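Local coordinates for protein 23S rRNA (guanine(2535)-N(1))-methyltransferase (Streptomyces viridochromogenes, PDB 1O9G) that methylates N1 of guanine 2535 in 23S ribosomal RNA with S-adenosyl-L-methionine as methyl donor, which confers resistance to the orthosomycin antibiotic avilamycin, at residues V20-S24 / K95-L99; L105-E109 / A131-R135. The protein carries 3 engineered substitutions. One frame throughout, in Å; residues are numbered along the deposited sequence.

Overall arrangement
Both interactions lie on the same side of the chain's centre and are 10 Å apart between centres. Interaction 1 is largely buried and joins the N-terminal loop at 20-24 to the C-terminal end of helix 87-98; one asparagine amide meets backbone and imidazole, with leucine packing alongside. Interaction 2, farther from the chain's centre and only partly buried, pairs helix 102-119 with helix 122-140: leucine and alanine fill the inner side, while a salt bridge and a water occupy the outer side. The two meet directly. The carbonyl of Val21 probably takes a hydrogen bond from Arg108, and Val21 also packs on Ala131, so the loop touches both helices of the hairpin.

Interaction 1. Residues V20-S24 / K95-L99; sequences VVLHS and KNLAL
His23 meets three residues near the end of helix 87-98, and Asn96 supplies the polar part. Asn96 OD1 accepts a nearly straight hydrogen bond from His23 N (2.8 Å, 169°), which arrives in the carbonyl plane on a lone pair. His23 ND1 reaches Asn96 OD1 at 3.3 Å, weakly and at a bent angle, with OD1 near the ring plane at its edge. ND2 of Asn96 completes the pairing with a weak but straight bond to His23 O (3.3 Å). The amide thus reads both backbone polar groups of one residue, and its ND2 also donates to the carbonyl of Ser62, which fixes its rotation. In the Rossmann-like methyltransferase fold, helix 87-98 follows strand 77-84, and this contact brings the N-terminal loop across its C-terminal end. The side chains of Lys95 and His23 cross at about a right angle: Lys95 CB lies over a face, 4.1 Å from the centroid of the His23 ring, in a CH-pi contact, and the bend at chi3 (82°) brings CE over the ring too, 3.8 Å from His23 NE2. Farther along the chain, Leu99 sets CD1 against the loop backbone, 3.8 Å from Leu22 CA and 4.0 Å from Leu22 CG. Val21 lies at the margin of this apolar patch, its CG1 4.3 Å from Leu99 CD1.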
loop_
_atom_site.group_PDB
_atom_site.type_symbol
_atom_site.label_atom_id
_atom_site.label_comp_id
_atom_site.label_asym_id
_atom_site.label_seq_id
_atom_site.Cartn_x
_atom_site.Cartn_y
_atom_site.Cartn_z
ATOM N N VAL A 20 16.367 3.087 -3.564
ATOM C CA VAL A 20 17.375 3.571 -2.631
ATOM C C VAL A 20 17.461 2.544 -1.507
ATOM O O VAL A 20 18.355 1.701 -1.511
ATOM C CB VAL A 20 17.048 5.012 -2.141
ATOM C CG1 VAL A 20 18.045 5.505 -1.071
ATOM C CG2 VAL A 20 16.994 5.948 -3.322
ATOM N N VAL A 21 16.478 2.521 -0.610
ATOM C CA VAL A 21 16.369 1.473 0.403
ATOM C C VAL A 21 15.307 0.438 -0.044
ATOM O O VAL A 21 15.565 -0.777 -0.164
ATOM C CB VAL A 21 16.041 2.047 1.787
ATOM C CG1 VAL A 21 15.986 0.915 2.863
ATOM C CG2 VAL A 21 17.073 3.131 2.165
ATOM N N LEU A 22 14.099 0.933 -0.260
ATOM C CA LEU A 22 13.017 0.142 -0.815
ATOM C C LEU A 22 13.374 -0.307 -2.217
ATOM O O LEU A 22 14.139 0.344 -2.941
ATOM C CB LEU A 22 11.695 0.906 -0.741
ATOM C CG LEU A 22 11.055 0.956 0.641
ATOM C CD1 LEU A 22 11.869 1.664 1.710
ATOM C CD2 LEU A 22 9.625 1.570 0.606
ATOM N N HIS A 23 12.808 -1.437 -2.587
ATOM C CA HIS A 23 13.209 -2.178 -3.775
ATOM C C HIS A 23 12.340 -1.863 -4.967
ATOM O O HIS A 23 11.115 -1.802 -4.843
ATOM C CB HIS A 23 13.138 -3.668 -3.492
ATOM C CG HIS A 23 14.140 -4.120 -2.487
ATOM N ND1 HIS A 23 13.844 -4.355 -1.165
ATOM C CD2 HIS A 23 15.461 -4.352 -2.622
ATOM C CE1 HIS A 23 14.943 -4.745 -0.538
ATOM N NE2 HIS A 23 15.929 -4.761 -1.401
ATOM N N SER A 24 13.028 -1.647 -6.103
ATOM C CA SER A 24 12.422 -1.359 -7.404
ATOM C C SER A 24 12.333 -2.626 -8.246
ATOM O O SER A 24 13.085 -3.569 -8.049
ATOM C CB SER A 24 13.245 -0.281 -8.151
ATOM O OG SER A 24 14.604 -0.663 -8.279
ATOM N N LYS A 95 10.763 -8.923 -0.013
ATOM C CA LYS A 95 11.975 -8.151 0.264
ATOM C C LYS A 95 11.618 -6.782 0.816
ATOM O O LYS A 95 12.269 -6.285 1.734
ATOM C CB LYS A 95 12.875 -7.996 -0.979
ATOM C CG LYS A 95 13.548 -9.264 -1.413
ATOM C CD LYS A 95 14.523 -8.985 -2.558
ATOM C CE LYS A 95 15.870 -8.460 -2.081
ATOM N NZ LYS A 95 16.920 -8.663 -3.113
ATOM N N ASN A 96 10.584 -6.160 0.272
ATOM C CA ASN A 96 10.172 -4.859 0.788
ATOM C C ASN A 96 9.608 -4.991 2.191
ATOM O O ASN A 96 9.959 -4.212 3.065
ATOM C CB ASN A 96 9.208 -4.122 -0.153
ATOM C CG ASN A 96 9.915 -3.367 -1.245
ATOM O OD1 ASN A 96 10.934 -2.751 -0.968
ATOM N ND2 ASN A 96 9.370 -3.350 -2.477
ATOM N N LEU A 97 8.753 -5.980 2.430
ATOM C CA LEU A 97 8.187 -6.147 3.767
ATOM C C LEU A 97 9.229 -6.489 4.832
ATOM O O LEU A 97 9.036 -6.216 6.004
ATOM C CB LEU A 97 7.070 -7.177 3.821
ATOM C CG LEU A 97 5.795 -6.760 3.154
ATOM C CD1 LEU A 97 4.780 -7.861 3.458
ATOM C CD2 LEU A 97 5.232 -5.454 3.561
ATOM N N ALA A 98 10.323 -7.117 4.418
ATOM C CA ALA A 98 11.429 -7.382 5.326
ATOM C C ALA A 98 11.956 -6.069 5.944
ATOM O O ALA A 98 12.519 -6.086 7.032
ATOM C CB ALA A 98 12.530 -8.143 4.630
ATOM N N LEU A 99 11.802 -4.951 5.242
ATOM C CA LEU A 99 12.228 -3.647 5.720
ATOM C C LEU A 99 11.360 -3.056 6.824
ATOM O O LEU A 99 11.678 -1.994 7.348
ATOM C CB LEU A 99 12.301 -2.657 4.545
ATOM C CG LEU A 99 13.225 -3.101 3.402
ATOM C CD1 LEU A 99 13.032 -2.156 2.252
ATOM C CD2 LEU A 99 14.670 -3.151 3.842
#

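Interaction 2. Residues L105-E109 / A131-R135; sequences LTARE and ARRLR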
loop_
_atom_site.group_PDB
_atom_site.type_symbol
_atom_site.label_atom_id
_atom_site.label_comp_id
_atom_site.label_asym_id
_atom_site.label_seq_id
_atom_site.Cartn_x
_atom_site.Cartn_y
_atom_site.Cartn_z
ATOM N N LEU A 105 16.107 -3.622 8.000
ATOM C CA LEU A 105 16.750 -2.370 7.616
ATOM C C LEU A 105 18.247 -2.442 7.859
ATOM O O LEU A 105 19.012 -1.931 7.058
ATOM C CB LEU A 105 16.116 -1.176 8.328
ATOM C CG LEU A 105 14.780 -0.790 7.704
ATOM C CD1 LEU A 105 13.952 0.051 8.658
ATOM C CD2 LEU A 105 14.975 -0.080 6.379
ATOM N N THR A 106 18.673 -3.107 8.934
ATOM C CA THR A 106 20.095 -3.307 9.210
ATOM C C THR A 106 20.719 -4.145 8.101
ATOM O O THR A 106 21.810 -3.821 7.658
ATOM C CB THR A 106 20.269 -3.955 10.574
ATOM O OG1 THR A 106 19.962 -2.992 11.577
ATOM C CG2 THR A 106 21.698 -4.343 10.830
ATOM N N ALA A 107 20.035 -5.193 7.646
ATOM C CA ALA A 107 20.528 -6.051 6.574
ATOM C C ALA A 107 20.660 -5.270 5.262
ATOM O O ALA A 107 21.652 -5.391 4.564
ATOM C CB ALA A 107 19.645 -7.260 6.385
ATOM N N ARG A 108 19.684 -4.439 4.940
ATOM C CA ARG A 108 19.741 -3.625 3.742
ATOM C C ARG A 108 20.851 -2.597 3.805
ATOM O O ARG A 108 21.540 -2.360 2.796
ATOM C CB ARG A 108 18.363 -2.990 3.491
ATOM C CG ARG A 108 18.230 -2.160 2.230
ATOM C CD ARG A 108 18.555 -2.857 0.959
ATOM N NE ARG A 108 17.940 -2.185 -0.179
ATOM C CZ ARG A 108 18.199 -2.436 -1.448
ATOM N NH1 ARG A 108 19.103 -3.326 -1.804
ATOM N NH2 ARG A 108 17.534 -1.773 -2.370
ATOM N N GLU A 109 21.007 -1.969 4.955
ATOM C CA GLU A 109 22.079 -0.986 5.156
ATOM C C GLU A 109 23.428 -1.669 4.927
ATOM O O GLU A 109 24.306 -1.099 4.274
ATOM C CB GLU A 109 22.055 -0.381 6.570
ATOM C CG GLU A 109 23.119 0.668 6.814
ATOM C CD GLU A 109 23.139 1.211 8.233
ATOM O OE1 GLU A 109 22.203 0.921 8.994
ATOM O OE2 GLU A 109 24.114 1.918 8.563
ATOM N N ALA A 131 18.879 4.075 4.949
ATOM C CA ALA A 131 18.410 2.872 5.665
ATOM C C ALA A 131 18.603 3.044 7.163
ATOM O O ALA A 131 17.746 2.627 7.932
ATOM C CB ALA A 131 19.138 1.632 5.180
ATOM N N ARG A 132 19.721 3.652 7.568
ATOM C CA ARG A 132 19.984 3.943 8.968
ATOM C C ARG A 132 18.909 4.885 9.516
ATOM O O ARG A 132 18.366 4.621 10.581
ATOM C CB ARG A 132 21.368 4.569 9.156
ATOM C CG ARG A 132 21.605 5.114 10.551
ATOM C CD ARG A 132 22.928 5.867 10.700
ATOM N NE ARG A 132 23.042 7.025 9.795
ATOM C CZ ARG A 132 22.387 8.184 9.957
ATOM N NH1 ARG A 132 21.534 8.359 10.968
ATOM N NH2 ARG A 132 22.567 9.180 9.093
ATOM N N ARG A 133 18.598 5.960 8.802
ATOM C CA ARG A 133 17.591 6.912 9.263
ATOM C C ARG A 133 16.203 6.265 9.372
ATOM O O ARG A 133 15.470 6.489 10.365
ATOM C CB ARG A 133 17.519 8.150 8.388
ATOM C CG ARG A 133 18.720 9.085 8.494
ATOM C CD ARG A 133 18.481 10.384 7.790
ATOM N NE ARG A 133 18.454 10.196 6.343
ATOM C CZ ARG A 133 19.502 10.300 5.534
ATOM N NH1 ARG A 133 20.696 10.665 5.980
ATOM N NH2 ARG A 133 19.357 10.068 4.242
ATOM N N LEU A 134 15.857 5.446 8.399
ATOM C CA LEU A 134 14.565 4.758 8.423
ATOM C C LEU A 134 14.500 3.824 9.625
ATOM O O LEU A 134 13.441 3.702 10.237
ATOM C CB LEU A 134 14.289 3.994 7.102
ATOM C CG LEU A 134 14.015 4.861 5.881
ATOM C CD1 LEU A 134 13.988 3.961 4.635
ATOM C CD2 LEU A 134 12.716 5.625 6.046
ATOM N N ARG A 135 15.579 3.109 9.910
ATOM C CA ARG A 135 15.646 2.233 11.084
ATOM C C ARG A 135 15.479 3.012 12.381
ATOM O O ARG A 135 14.754 2.575 13.267
ATOM C CB ARG A 135 16.925 1.414 11.134
ATOM C CG ARG A 135 17.036 0.493 12.334
ATOM C CD ARG A 135 18.259 -0.405 12.380
ATOM N NE ARG A 135 19.461 0.244 11.883
ATOM C CZ ARG A 135 20.160 1.161 12.522
ATOM N NH1 ARG A 135 19.830 1.539 13.751
ATOM N NH2 ARG A 135 21.232 1.679 11.928
HETATM O O HOH W 1 19.599 0.310 9.102
#
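An antiparallel helical hairpin brings Leu105 and Glu109 of helix 102-119 against Ala131 and Arg135 of helix 122-140; the axes of the short segments pass 8.9 Å apart at 169°. The closest backbone approach is at Ala131, whose small CB lies 3.8 Å from Glu109 CB. One turn back along helix 102-119, Leu105 fills the inner side of the seam: CD1 rests 3.7 Å from Arg135 CA, and CD2 turns to Leu134 CB. On the outer side Glu109 and Arg135 cross at about a right angle, yet their carboxylate and guanidinium planes are only 9° apart. Arg135 NH2 donates in the guanidinium plane to the syn lone pair of Glu109 OE1, a nearly straight hydrogen bond (3.2 Å, 173°) within a salt bridge. Glu109, its CG anti to the backbone N and its chain extended beyond, carries its carboxylate across to the neighbouring helix, and a bend at chi3 turns the guanidinium of Arg135 to meet it. Water 1 sits inside this pair: it accepts from Arg135 NE at 2.8 Å, donates to Glu109 OE1 at 2.7 Å, and donates weakly to Ala131 O. OE1 is thus gripped by both the arginine and the water, while OE2 forms a salt bridge with Arg113. At the margin, Thr106 OG1 touches Arg135 CD at 3.2 Å and is hydrogen-bonded to Pro102 O. Apolar side chains on the inner side and a direct ion pair with an added water bridge on the outer side make this an amphipathic antiparallel helix pair, a hairpin packed beside the Rossmann-like methyltransferase core.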